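PDB 6P74: OLD nuclease from Thermus scotoductus, which degrades linear or supercoiled double-stranded DNA from 5' to 3', nicks and linearizes circular DNA, and has DNA-stimulated ATPase activity. Local coordinates for residues A410-I415 with F426-D431; A373-G378 with L414-C419; Q461-C466 with E470-V475; V383-L388 with E517-V522. One frame throughout, in Å; residues are numbered along the deposited sequence.

Contact 1 of 4, residues A410-I415 with F426-D431. With SM (samarium (III) ion), chain O.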
loop_
_atom_site.group_PDB
_atom_site.type_symbol
_atom_site.label_atom_id
_atom_site.label_comp_id
_atom_site.label_asym_id
_atom_site.label_seq_id
_atom_site.Cartn_x
_atom_site.Cartn_y
_atom_site.Cartn_z
ATOM N N ALA A 410 -35.973 24.399 -13.074
ATOM C CA ALA A 410 -34.630 24.929 -13.297
ATOM C C ALA A 410 -33.590 24.122 -12.531
ATOM O O ALA A 410 -32.467 23.944 -13.013
ATOM C CB ALA A 410 -34.562 26.418 -12.912
ATOM N N GLY A 411 -33.954 23.607 -11.356
ATOM C CA GLY A 411 -33.048 22.747 -10.611
ATOM C C GLY A 411 -32.810 21.424 -11.304
ATOM O O GLY A 411 -31.708 20.867 -11.232
ATOM N N ILE A 412 -33.845 20.889 -11.964
ATOM C CA ILE A 412 -33.694 19.645 -12.721
ATOM C C ILE A 412 -32.725 19.841 -13.887
ATOM O O ILE A 412 -31.815 19.037 -14.091
ATOM C CB ILE A 412 -35.060 19.126 -13.210
ATOM C CG1 ILE A 412 -35.888 18.617 -12.040
ATOM C CG2 ILE A 412 -34.867 17.967 -14.171
ATOM C CD1 ILE A 412 -37.289 18.211 -12.420
ATOM N N GLU A 413 -32.925 20.893 -14.681
ATOM C CA GLU A 413 -31.959 21.249 -15.719
ATOM C C GLU A 413 -30.530 21.162 -15.210
ATOM O O GLU A 413 -29.654 20.591 -15.868
ATOM C CB GLU A 413 -32.193 22.670 -16.209
ATOM C CG GLU A 413 -33.332 22.890 -17.096
ATOM C CD GLU A 413 -33.122 24.165 -17.858
ATOM O OE1 GLU A 413 -32.221 24.182 -18.726
ATOM O OE2 GLU A 413 -33.805 25.164 -17.549
ATOM N N LEU A 414 -30.272 21.752 -14.041
ATOM C CA LEU A 414 -28.907 21.788 -13.538
ATOM C C LEU A 414 -28.382 20.379 -13.314
ATOM O O LEU A 414 -27.314 20.021 -13.814
ATOM C CB LEU A 414 -28.839 22.615 -12.255
ATOM C CG LEU A 414 -27.469 22.823 -11.611
ATOM C CD1 LEU A 414 -26.447 23.286 -12.656
ATOM C CD2 LEU A 414 -27.611 23.880 -10.547
ATOM N N ILE A 415 -29.144 19.551 -12.593
ATOM C CA ILE A 415 -28.668 18.216 -12.246
ATOM C C ILE A 415 -28.575 17.346 -13.489
ATOM O O ILE A 415 -27.673 16.507 -13.607
ATOM C CB ILE A 415 -29.577 17.560 -11.183
ATOM C CG1 ILE A 415 -29.702 18.427 -9.940
ATOM C CG2 ILE A 415 -29.051 16.173 -10.812
ATOM C CD1 ILE A 415 -28.395 18.850 -9.376
ATOM N N PHE A 426 -29.836 8.481 -15.595
ATOM C CA PHE A 426 -30.864 9.168 -14.828
ATOM C C PHE A 426 -32.204 9.068 -15.548
ATOM O O PHE A 426 -32.267 8.843 -16.757
ATOM C CB PHE A 426 -30.498 10.640 -14.596
ATOM C CG PHE A 426 -30.441 11.446 -15.863
ATOM C CD1 PHE A 426 -29.281 11.493 -16.610
ATOM C CD2 PHE A 426 -31.565 12.112 -16.329
ATOM C CE1 PHE A 426 -29.234 12.207 -17.799
ATOM C CE2 PHE A 426 -31.530 12.832 -17.500
ATOM C CZ PHE A 426 -30.354 12.886 -18.240
ATOM N N VAL A 427 -33.280 9.238 -14.781
ATOM C CA VAL A 427 -34.617 9.469 -15.319
ATOM C C VAL A 427 -35.166 10.753 -14.683
ATOM O O VAL A 427 -34.935 11.030 -13.499
ATOM C CB VAL A 427 -35.532 8.249 -15.061
ATOM C CG1 VAL A 427 -36.979 8.533 -15.464
ATOM C CG2 VAL A 427 -35.003 7.004 -15.792
ATOM N N VAL A 428 -35.862 11.556 -15.478
ATOM C CA VAL A 428 -36.560 12.742 -14.995
ATOM C C VAL A 428 -38.069 12.464 -14.956
ATOM O O VAL A 428 -38.644 11.951 -15.929
ATOM C CB VAL A 428 -36.280 13.961 -15.889
ATOM C CG1 VAL A 428 -36.961 15.167 -15.304
ATOM C CG2 VAL A 428 -34.781 14.204 -16.057
ATOM N N VAL A 429 -38.725 12.850 -13.860
ATOM C CA VAL A 429 -40.183 12.991 -13.837
ATOM C C VAL A 429 -40.500 14.394 -13.358
ATOM O O VAL A 429 -39.956 14.840 -12.344
ATOM C CB VAL A 429 -40.899 11.979 -12.917
ATOM C CG1 VAL A 429 -42.295 11.682 -13.447
ATOM C CG2 VAL A 429 -40.086 10.732 -12.710
ATOM N N HIS A 430 -41.432 15.062 -14.030
ATOM C CA HIS A 430 -41.923 16.335 -13.529
ATOM C C HIS A 430 -43.361 16.554 -14.000
ATOM O O HIS A 430 -43.864 15.878 -14.910
ATOM C CB HIS A 430 -41.009 17.473 -13.981
ATOM C CG HIS A 430 -41.044 17.709 -15.454
ATOM N ND1 HIS A 430 -42.036 18.445 -16.058
ATOM C CD2 HIS A 430 -40.230 17.281 -16.453
ATOM C CE1 HIS A 430 -41.818 18.484 -17.363
ATOM N NE2 HIS A 430 -40.727 17.787 -17.627
ATOM N N ASP A 431 -44.013 17.539 -13.389
ATOM C CA ASP A 431 -45.370 17.906 -13.781
ATOM C C ASP A 431 -45.364 18.765 -15.033
ATOM O O ASP A 431 -44.419 19.511 -15.297
ATOM C CB ASP A 431 -46.083 18.668 -12.646
ATOM C CG ASP A 431 -46.439 17.768 -11.448
ATOM O OD1 ASP A 431 -46.394 16.541 -11.622
ATOM O OD2 ASP A 431 -46.730 18.277 -10.334
HETATM SM SM SM O . -46.374 19.688 -8.475
HETATM O O HOH W 1 -48.007 21.103 -9.912
#

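Contact 2 of 4, residues A373-G378 with L414-C419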
loop_
_atom_site.group_PDB
_atom_site.type_symbol
_atom_site.label_atom_id
_atom_site.label_comp_id
_atom_site.label_asym_id
_atom_site.label_seq_id
_atom_site.Cartn_x
_atom_site.Cartn_y
_atom_site.Cartn_z
ATOM N N ALA A 373 -29.920 7.767 -11.043
ATOM C CA ALA A 373 -30.664 8.808 -10.348
ATOM C C ALA A 373 -32.043 8.997 -10.966
ATOM O O ALA A 373 -32.180 9.060 -12.193
ATOM C CB ALA A 373 -29.912 10.150 -10.373
ATOM N N LEU A 374 -33.053 9.108 -10.104
ATOM C CA LEU A 374 -34.375 9.603 -10.480
ATOM C C LEU A 374 -34.466 11.063 -10.031
ATOM O O LEU A 374 -34.367 11.357 -8.833
ATOM C CB LEU A 374 -35.492 8.759 -9.847
ATOM C CG LEU A 374 -36.939 9.237 -10.124
ATOM C CD1 LEU A 374 -37.344 9.116 -11.612
ATOM C CD2 LEU A 374 -37.927 8.488 -9.273
ATOM N N LEU A 375 -34.626 11.971 -10.990
ATOM C CA LEU A 375 -34.677 13.410 -10.725
ATOM C C LEU A 375 -36.137 13.860 -10.663
ATOM O O LEU A 375 -36.862 13.694 -11.645
ATOM C CB LEU A 375 -33.938 14.173 -11.831
ATOM C CG LEU A 375 -32.550 13.586 -12.116
ATOM C CD1 LEU A 375 -31.743 14.458 -13.103
ATOM C CD2 LEU A 375 -31.774 13.401 -10.784
ATOM N N VAL A 376 -36.565 14.433 -9.526
ATOM C CA VAL A 376 -37.919 14.966 -9.378
ATOM C C VAL A 376 -37.839 16.428 -8.923
ATOM O O VAL A 376 -36.782 16.929 -8.506
ATOM C CB VAL A 376 -38.794 14.127 -8.408
ATOM C CG1 VAL A 376 -38.741 12.664 -8.751
ATOM C CG2 VAL A 376 -38.374 14.348 -6.961
ATOM N N GLU A 377 -38.987 17.119 -9.023
ATOM C CA GLU A 377 -39.028 18.555 -8.743
ATOM C C GLU A 377 -38.812 18.871 -7.271
ATOM O O GLU A 377 -38.064 19.800 -6.935
ATOM C CB GLU A 377 -40.345 19.167 -9.177
ATOM C CG GLU A 377 -40.575 19.174 -10.661
ATOM C CD GLU A 377 -41.989 19.615 -11.004
ATOM O OE1 GLU A 377 -42.269 20.820 -10.895
ATOM O OE2 GLU A 377 -42.834 18.758 -11.337
ATOM N N GLY A 378 -39.485 18.153 -6.379
ATOM C CA GLY A 378 -39.687 18.720 -5.057
ATOM C C GLY A 378 -39.906 17.675 -3.989
ATOM O O GLY A 378 -39.866 16.468 -4.242
ATOM N N LEU A 414 -30.272 21.752 -14.041
ATOM C CA LEU A 414 -28.907 21.788 -13.538
ATOM C C LEU A 414 -28.382 20.379 -13.314
ATOM O O LEU A 414 -27.314 20.021 -13.814
ATOM C CB LEU A 414 -28.839 22.615 -12.255
ATOM C CG LEU A 414 -27.469 22.823 -11.611
ATOM C CD1 LEU A 414 -26.447 23.286 -12.656
ATOM C CD2 LEU A 414 -27.611 23.880 -10.547
ATOM N N ILE A 415 -29.144 19.551 -12.593
ATOM C CA ILE A 415 -28.668 18.216 -12.246
ATOM C C ILE A 415 -28.575 17.346 -13.489
ATOM O O ILE A 415 -27.673 16.507 -13.607
ATOM C CB ILE A 415 -29.577 17.560 -11.183
ATOM C CG1 ILE A 415 -29.702 18.427 -9.940
ATOM C CG2 ILE A 415 -29.051 16.173 -10.812
ATOM C CD1 ILE A 415 -28.395 18.850 -9.376
ATOM N N VAL A 416 -29.532 17.496 -14.417
ATOM C CA VAL A 416 -29.438 16.801 -15.698
ATOM C C VAL A 416 -28.119 17.135 -16.398
ATOM O O VAL A 416 -27.410 16.245 -16.881
ATOM C CB VAL A 416 -30.642 17.138 -16.588
ATOM C CG1 VAL A 416 -30.284 16.905 -18.062
ATOM C CG2 VAL A 416 -31.820 16.272 -16.209
ATOM N N GLY A 417 -27.767 18.425 -16.453
ATOM C CA GLY A 417 -26.544 18.824 -17.143
ATOM C C GLY A 417 -25.292 18.227 -16.521
ATOM O O GLY A 417 -24.373 17.815 -17.225
ATOM N N VAL A 418 -25.261 18.138 -15.196
ATOM C CA VAL A 418 -24.151 17.484 -14.515
ATOM C C VAL A 418 -24.163 15.984 -14.792
ATOM O O VAL A 418 -23.141 15.405 -15.177
ATOM C CB VAL A 418 -24.203 17.794 -13.007
ATOM C CG1 VAL A 418 -23.201 16.952 -12.260
ATOM C CG2 VAL A 418 -23.932 19.272 -12.785
ATOM N N CYS A 419 -25.321 15.330 -14.622
ATOM C CA CYS A 419 -25.399 13.899 -14.921
ATOM C C CYS A 419 -25.013 13.604 -16.368
ATOM O O CYS A 419 -24.286 12.640 -16.647
ATOM C CB CYS A 419 -26.807 13.360 -14.653
ATOM S SG CYS A 419 -27.263 13.317 -12.939
#

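Contact 3 of 4, residues Q461-C466 with E470-V475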
loop_
_atom_site.group_PDB
_atom_site.type_symbol
_atom_site.label_atom_id
_atom_site.label_comp_id
_atom_site.label_asym_id
_atom_site.label_seq_id
_atom_site.Cartn_x
_atom_site.Cartn_y
_atom_site.Cartn_z
ATOM N N GLN A 461 -39.784 22.270 -22.234
ATOM C CA GLN A 461 -39.007 22.056 -23.448
ATOM C C GLN A 461 -37.511 22.080 -23.163
ATOM O O GLN A 461 -36.753 21.318 -23.772
ATOM C CB GLN A 461 -39.370 23.110 -24.501
ATOM C CG GLN A 461 -38.712 22.884 -25.843
ATOM C CD GLN A 461 -38.815 21.422 -26.293
ATOM O OE1 GLN A 461 -37.797 20.748 -26.476
ATOM N NE2 GLN A 461 -40.047 20.925 -26.460
ATOM N N ARG A 462 -37.059 22.929 -22.245
ATOM C CA ARG A 462 -35.630 22.941 -21.947
ATOM C C ARG A 462 -35.199 21.643 -21.271
ATOM O O ARG A 462 -34.135 21.096 -21.592
ATOM C CB ARG A 462 -35.271 24.130 -21.083
ATOM C CG ARG A 462 -35.446 25.501 -21.727
ATOM C CD ARG A 462 -35.287 26.594 -20.635
ATOM N NE ARG A 462 -33.947 26.483 -20.062
ATOM C CZ ARG A 462 -32.830 26.957 -20.629
ATOM N NH1 ARG A 462 -32.885 27.612 -21.787
ATOM N NH2 ARG A 462 -31.648 26.784 -20.038
ATOM N N ILE A 463 -36.032 21.112 -20.371
ATOM C CA ILE A 463 -35.725 19.828 -19.745
ATOM C C ILE A 463 -35.637 18.732 -20.799
ATOM O O ILE A 463 -34.786 17.836 -20.731
ATOM C CB ILE A 463 -36.776 19.510 -18.659
ATOM C CG1 ILE A 463 -36.465 20.322 -17.402
ATOM C CG2 ILE A 463 -36.773 18.015 -18.347
ATOM C CD1 ILE A 463 -37.656 20.487 -16.465
ATOM N N GLN A 464 -36.528 18.776 -21.779
ATOM C CA GLN A 464 -36.547 17.773 -22.831
ATOM C C GLN A 464 -35.306 17.878 -23.719
ATOM O O GLN A 464 -34.758 16.862 -24.170
ATOM C CB GLN A 464 -37.828 17.957 -23.637
ATOM C CG GLN A 464 -38.023 16.985 -24.703
ATOM C CD GLN A 464 -39.248 16.148 -24.472
ATOM O OE1 GLN A 464 -39.669 15.912 -23.325
ATOM N NE2 GLN A 464 -39.835 15.684 -25.558
ATOM N N ALA A 465 -34.844 19.103 -23.968
ATOM C CA ALA A 465 -33.661 19.313 -24.791
ATOM C C ALA A 465 -32.404 18.792 -24.102
ATOM O O ALA A 465 -31.563 18.154 -24.742
ATOM C CB ALA A 465 -33.508 20.801 -25.126
ATOM N N CYS A 466 -32.245 19.040 -22.802
ATOM C CA CYS A 466 -31.003 18.560 -22.216
ATOM C C CYS A 466 -31.086 17.078 -21.855
ATOM O O CYS A 466 -30.124 16.342 -22.084
ATOM C CB CYS A 466 -30.600 19.403 -21.013
ATOM S SG CYS A 466 -31.893 19.665 -19.751
ATOM N N GLU A 470 -36.481 10.469 -24.311
ATOM C CA GLU A 470 -36.556 9.092 -23.857
ATOM C C GLU A 470 -36.246 8.939 -22.378
ATOM O O GLU A 470 -36.489 7.862 -21.820
ATOM C CB GLU A 470 -35.622 8.211 -24.703
ATOM C CG GLU A 470 -34.134 8.321 -24.386
ATOM C CD GLU A 470 -33.482 9.591 -24.914
ATOM O OE1 GLU A 470 -34.124 10.354 -25.665
ATOM O OE2 GLU A 470 -32.302 9.827 -24.561
ATOM N N ARG A 471 -35.751 9.986 -21.722
ATOM C CA ARG A 471 -35.436 9.928 -20.303
ATOM C C ARG A 471 -36.394 10.743 -19.447
ATOM O O ARG A 471 -36.198 10.825 -18.229
ATOM C CB ARG A 471 -33.995 10.400 -20.075
ATOM C CG ARG A 471 -32.998 9.693 -20.979
ATOM C CD ARG A 471 -31.713 9.313 -20.242
ATOM N NE ARG A 471 -30.729 10.366 -20.242
ATOM C CZ ARG A 471 -29.982 10.665 -21.296
ATOM N NH1 ARG A 471 -30.167 9.982 -22.421
ATOM N NH2 ARG A 471 -29.069 11.638 -21.235
ATOM N N VAL A 472 -37.419 11.347 -20.044
ATOM C CA VAL A 472 -38.290 12.293 -19.356
ATOM C C VAL A 472 -39.721 11.784 -19.368
ATOM O O VAL A 472 -40.258 11.444 -20.431
ATOM C CB VAL A 472 -38.210 13.694 -19.983
ATOM C CG1 VAL A 472 -39.142 14.662 -19.227
ATOM C CG2 VAL A 472 -36.834 14.173 -19.892
ATOM N N PHE A 473 -40.333 11.750 -18.187
ATOM C CA PHE A 473 -41.745 11.418 -18.020
ATOM C C PHE A 473 -42.489 12.644 -17.497
ATOM O O PHE A 473 -42.025 13.297 -16.560
ATOM C CB PHE A 473 -41.897 10.225 -17.072
ATOM C CG PHE A 473 -41.276 8.961 -17.613
ATOM C CD1 PHE A 473 -39.899 8.812 -17.655
ATOM C CD2 PHE A 473 -42.066 7.966 -18.156
ATOM C CE1 PHE A 473 -39.316 7.671 -18.196
ATOM C CE2 PHE A 473 -41.496 6.804 -18.678
ATOM C CZ PHE A 473 -40.119 6.654 -18.694
ATOM N N VAL A 474 -43.635 12.966 -18.099
ATOM C CA VAL A 474 -44.362 14.171 -17.727
ATOM C C VAL A 474 -45.705 13.778 -17.129
ATOM O O VAL A 474 -46.517 13.129 -17.794
ATOM C CB VAL A 474 -44.551 15.125 -18.906
ATOM C CG1 VAL A 474 -45.262 16.371 -18.403
ATOM C CG2 VAL A 474 -43.162 15.490 -19.538
ATOM N N VAL A 475 -45.943 14.177 -15.880
ATOM C CA VAL A 475 -47.250 13.963 -15.257
ATOM C C VAL A 475 -48.176 15.106 -15.664
ATOM O O VAL A 475 -47.916 16.264 -15.329
ATOM C CB VAL A 475 -47.141 13.873 -13.730
ATOM C CG1 VAL A 475 -48.537 13.569 -13.159
ATOM C CG2 VAL A 475 -46.155 12.811 -13.325
#

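Contact 4 of 4, residues V383-L388 with E517-V522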
loop_
_atom_site.group_PDB
_atom_site.type_symbol
_atom_site.label_atom_id
_atom_site.label_comp_id
_atom_site.label_asym_id
_atom_site.label_seq_id
_atom_site.Cartn_x
_atom_site.Cartn_y
_atom_site.Cartn_z
ATOM N N VAL A 383 -41.217 12.065 -1.761
ATOM C CA VAL A 383 -42.042 11.228 -0.890
ATOM C C VAL A 383 -42.859 10.247 -1.715
ATOM O O VAL A 383 -42.933 9.057 -1.400
ATOM C CB VAL A 383 -42.956 12.091 -0.005
ATOM C CG1 VAL A 383 -43.925 11.201 0.778
ATOM C CG2 VAL A 383 -42.132 12.951 0.940
ATOM N N ALA A 384 -43.505 10.741 -2.770
ATOM C CA ALA A 384 -44.340 9.872 -3.589
ATOM C C ALA A 384 -43.496 8.839 -4.326
ATOM O O ALA A 384 -43.844 7.650 -4.351
ATOM C CB ALA A 384 -45.161 10.706 -4.574
ATOM N N ALA A 385 -42.369 9.268 -4.906
ATOM C CA ALA A 385 -41.450 8.327 -5.535
ATOM C C ALA A 385 -41.069 7.191 -4.579
ATOM O O ALA A 385 -41.230 6.003 -4.903
ATOM C CB ALA A 385 -40.209 9.074 -6.037
ATOM N N LEU A 386 -40.589 7.533 -3.380
ATOM C CA LEU A 386 -40.100 6.504 -2.461
ATOM C C LEU A 386 -41.214 5.574 -2.003
ATOM O O LEU A 386 -40.973 4.381 -1.786
ATOM C CB LEU A 386 -39.401 7.143 -1.251
ATOM C CG LEU A 386 -38.077 7.868 -1.541
ATOM C CD1 LEU A 386 -37.579 8.632 -0.318
ATOM C CD2 LEU A 386 -36.997 6.896 -2.003
ATOM N N GLN A 387 -42.434 6.081 -1.857
ATOM C CA GLN A 387 -43.534 5.186 -1.534
ATOM C C GLN A 387 -43.835 4.255 -2.714
ATOM O O GLN A 387 -44.134 3.072 -2.515
ATOM C CB GLN A 387 -44.765 5.998 -1.122
ATOM C CG GLN A 387 -46.024 5.176 -0.969
ATOM C CD GLN A 387 -45.907 4.164 0.163
ATOM O OE1 GLN A 387 -45.212 4.411 1.150
ATOM N NE2 GLN A 387 -46.573 3.013 0.019
ATOM N N LEU A 388 -43.715 4.744 -3.950
ATOM C CA LEU A 388 -43.953 3.847 -5.083
ATOM C C LEU A 388 -42.847 2.807 -5.199
ATOM O O LEU A 388 -43.128 1.632 -5.464
ATOM C CB LEU A 388 -44.099 4.631 -6.387
ATOM C CG LEU A 388 -45.482 5.266 -6.520
ATOM C CD1 LEU A 388 -45.518 6.322 -7.602
ATOM C CD2 LEU A 388 -46.536 4.176 -6.764
ATOM N N GLU A 517 -44.177 4.636 -14.387
ATOM C CA GLU A 517 -43.293 4.172 -15.446
ATOM C C GLU A 517 -41.902 4.796 -15.330
ATOM O O GLU A 517 -40.900 4.113 -15.589
ATOM C CB GLU A 517 -43.920 4.428 -16.817
ATOM C CG GLU A 517 -44.328 3.123 -17.493
ATOM C CD GLU A 517 -43.229 2.062 -17.392
ATOM O OE1 GLU A 517 -43.542 0.937 -16.919
ATOM O OE2 GLU A 517 -42.066 2.339 -17.802
ATOM N N ALA A 518 -41.806 6.064 -14.918
ATOM C CA ALA A 518 -40.488 6.635 -14.640
ATOM C C ALA A 518 -39.719 5.778 -13.640
ATOM O O ALA A 518 -38.520 5.499 -13.828
ATOM C CB ALA A 518 -40.621 8.063 -14.117
ATOM N N ILE A 519 -40.399 5.339 -12.569
ATOM C CA ILE A 519 -39.735 4.546 -11.534
ATOM C C ILE A 519 -39.353 3.168 -12.068
ATOM O O ILE A 519 -38.267 2.649 -11.769
ATOM C CB ILE A 519 -40.617 4.465 -10.275
ATOM C CG1 ILE A 519 -40.615 5.823 -9.571
ATOM C CG2 ILE A 519 -40.074 3.417 -9.295
ATOM C CD1 ILE A 519 -41.842 6.109 -8.793
ATOM N N ARG A 520 -40.211 2.576 -12.906
ATOM C CA ARG A 520 -39.873 1.299 -13.533
ATOM C C ARG A 520 -38.664 1.434 -14.461
ATOM O O ARG A 520 -37.832 0.529 -14.537
ATOM C CB ARG A 520 -41.076 0.739 -14.309
ATOM C CG ARG A 520 -42.231 0.269 -13.451
ATOM C CD ARG A 520 -43.273 -0.454 -14.290
ATOM N NE ARG A 520 -44.464 -0.753 -13.512
ATOM C CZ ARG A 520 -44.586 -1.816 -12.742
ATOM N NH1 ARG A 520 -43.595 -2.692 -12.666
ATOM N NH2 ARG A 520 -45.694 -2.001 -12.044
ATOM N N GLN A 521 -38.555 2.549 -15.192
ATOM C CA GLN A 521 -37.402 2.715 -16.082
ATOM C C GLN A 521 -36.106 2.887 -15.290
ATOM O O GLN A 521 -35.081 2.260 -15.606
ATOM C CB GLN A 521 -37.615 3.900 -17.030
ATOM C CG GLN A 521 -36.403 4.160 -17.984
ATOM C CD GLN A 521 -36.798 4.959 -19.242
ATOM O OE1 GLN A 521 -37.740 4.601 -19.948
ATOM N NE2 GLN A 521 -36.086 6.049 -19.507
ATOM N N VAL A 522 -36.115 3.744 -14.264
ATOM C CA VAL A 522 -34.873 3.960 -13.519
ATOM C C VAL A 522 -34.459 2.702 -12.767
ATOM O O VAL A 522 -33.277 2.532 -12.452
ATOM C CB VAL A 522 -34.982 5.155 -12.550
ATOM C CG1 VAL A 522 -35.694 4.723 -11.264
ATOM C CG2 VAL A 522 -33.555 5.757 -12.229
#

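Contact 1 of 4, residues A410-I415 with F426-D431
I412 alone carries the helix side of this contact, reaching V428 and H430 with different branches while the helix axis stays 10.5 Å from the strand axis. Its CG2 meets V428 CG1 at 3.7 Å, and its CD1 goes further along the strand to H430 CB at 4.1 Å. The long branch can do so because CG1 lies beside the backbone N and the chain then extends (chi2 175°). Helix and strand run almost exactly antiparallel, at 172°, so the two branches sample successive residues on one face, V428 and H430. No hydrogen bond joins the segments.

Beyond the isoleucine, H430 keeps its ring against its own strand: ND1 donates to O of the next residue, D431, over 2.7 Å, straight to within 20°. D431 O lies almost in the imidazole plane, while ND1 stands well above the plane of that carbonyl. K409 NZ gives D431 O a second bond. At the strand's end D431 OD2 binds samarium at 2.4 Å, and OD1 is held by the amide of L479. Helix 409-422 leading antiparallel back to a strand that ends at D431, with D433, inferred to share a metal site, just beyond, is characteristic of the Toprim fold and its DxD motif.

Contact 2 of 4, residues A373-G378 with L414-C419
L375 meets I415 and V416 through the two methyls at its tip, each helix residue offering one CG2. The leucine has CG beside its own backbone N (chi1 -49°) and then runs extended, which carries the fork straight from the sheet toward the helix, although the nearest CA atoms, those of L375 and I415, remain 7.8 Å apart. Its CD1 is in the closer contact, 3.6 Å from V416 CG2 and 3.9 Å from I415 CG2. The other prong, CD2, also lies 3.9 Å from I415 CG2, so this one methyl sits across the fork and touches both arms.

I415 can present CG2 in this way because that branch is anti to the backbone N, whereas CG1 lies beside N and a bent second torsion (chi2 -52°) leads CD1 away from the strand. The isoleucine thus has its short branch on the sheet, and its side chain also touches V317 of a loop. V416 approaches from the flank of the helix with CG2 alone, the branch beside its backbone N, while CG1 is anti to that N. No hydrogen bond crosses between the segments; the join is made by apolar methyls alone, and all three side chains are buried.

In the four-stranded parallel sheet, strand 372-376 lies between 401-405 and 426-431, and helix 409-422 passes over it as the crossover connecting those two. V416 extends the packing to F426 and V428 on the next strand. L374, facing the other way, packs against A385 and F389 of helix 379-391, so strand 372-376 has helices on both its faces.

Contact 3 of 4, residues Q461-C466 with E470-V475
I463 and V472 are brought together by torsions that place methyls between helix and strand: I463 CG2 lies anti to its backbone N, and V472 has CG1 anti to N with CG2 beside it (chi1 -180°). The isoleucine methyl therefore comes up to the fork of the valine, 4.1 Å from V472 CG2 and 4.2 Å from V472 CG1, with the two side chains crossing at about a right angle. The nearly equal distances show that neither valine branch is preferred, and both are at the loose end of van der Waals contact.

Q464 flanks this pair. Its CG is anti to the backbone N, and an unusual second torsion (chi2 117°) then swings the amide toward the strand until OE1 is 4.3 Å from V472 CB, an approach of oxygen to carbon at the partly exposed edge of the contact.

The two segments form the second half of a beta-alpha-beta unit: strand 426-431 leads to helix 443-467, which returns through a short connection to strand 472-475, parallel to the first and outermost in the Toprim sheet of this chain. V472 also touches H430 on the neighbouring strand, and I463 packs on K409 and E413 of helix 409-422.

Charged groups flank the apolar pair. Just before V472, R471 NH1 forms a salt bridge with E470 OE2 at 3.0 Å. On the helix, R462 NE pairs with E413, which is also bound by R353.

Contact 4 of 4, residues V383-L388 with E517-V522
CD1 of I519 fits against the surface of the facing helix at L388 and A385. It touches L388 CB at 3.6 Å and L388 CD1 at 3.9 Å, lies 3.9 Å from the backbone oxygen A385 O, and is 4.4 Å from A385 CB. A single methyl thus makes the whole approach from its helix, meeting two residues three positions apart, which lie on one flank of the other. I519 gets it there by setting CG1 beside the backbone N and then extending (chi2 152°); the leucine meets it about crosswise. The CA atoms of A385 and I519 are 7.3 Å apart, a close spacing consistent with the small alanine at this position.

Both helices belong to the Toprim domain and lie on the face of its parallel sheet away from helix 409-422: 379-391 follows the first strand of the sheet, and 513-523 is the last helix of the chain. Helix 379-391 carries D381, inferred to bind a second metal ion, whose side chain is about 6 Å from that of A385 at the nearest atoms.

In the next shell, F515 packs on A384, A385 and L388, L392 touches I519, and on the sheet side A518 rests on V427 and V429. Hydrogen bonds tie the second helix to its surroundings: R520 NH2 to V505 O, Q521 NE2 to E470 O, and R372 NH2 to V522 O.

Contacts 1 and 2 use the same helix, 409-422, on adjacent strands, and their centres are only 4 Å apart; V427 O and L375 N bond at 2.7 Å between those strands. Contact 3 adds the next strand through V428 O and F473 N (2.8 Å), and the E413-R462 salt bridge links its helix to that of contact 1. Contact 4 lies on the other face, its centre 14 Å from those of contacts 1 and 2, with L374 CD2 3.8 Å from I519 CG1. Toward the metal, E377 OE2 accepts D431 N at 2.7 Å; E480 joins D431 on the samarium ion, which is about 12 Å from the side chain of I463 in contact 3.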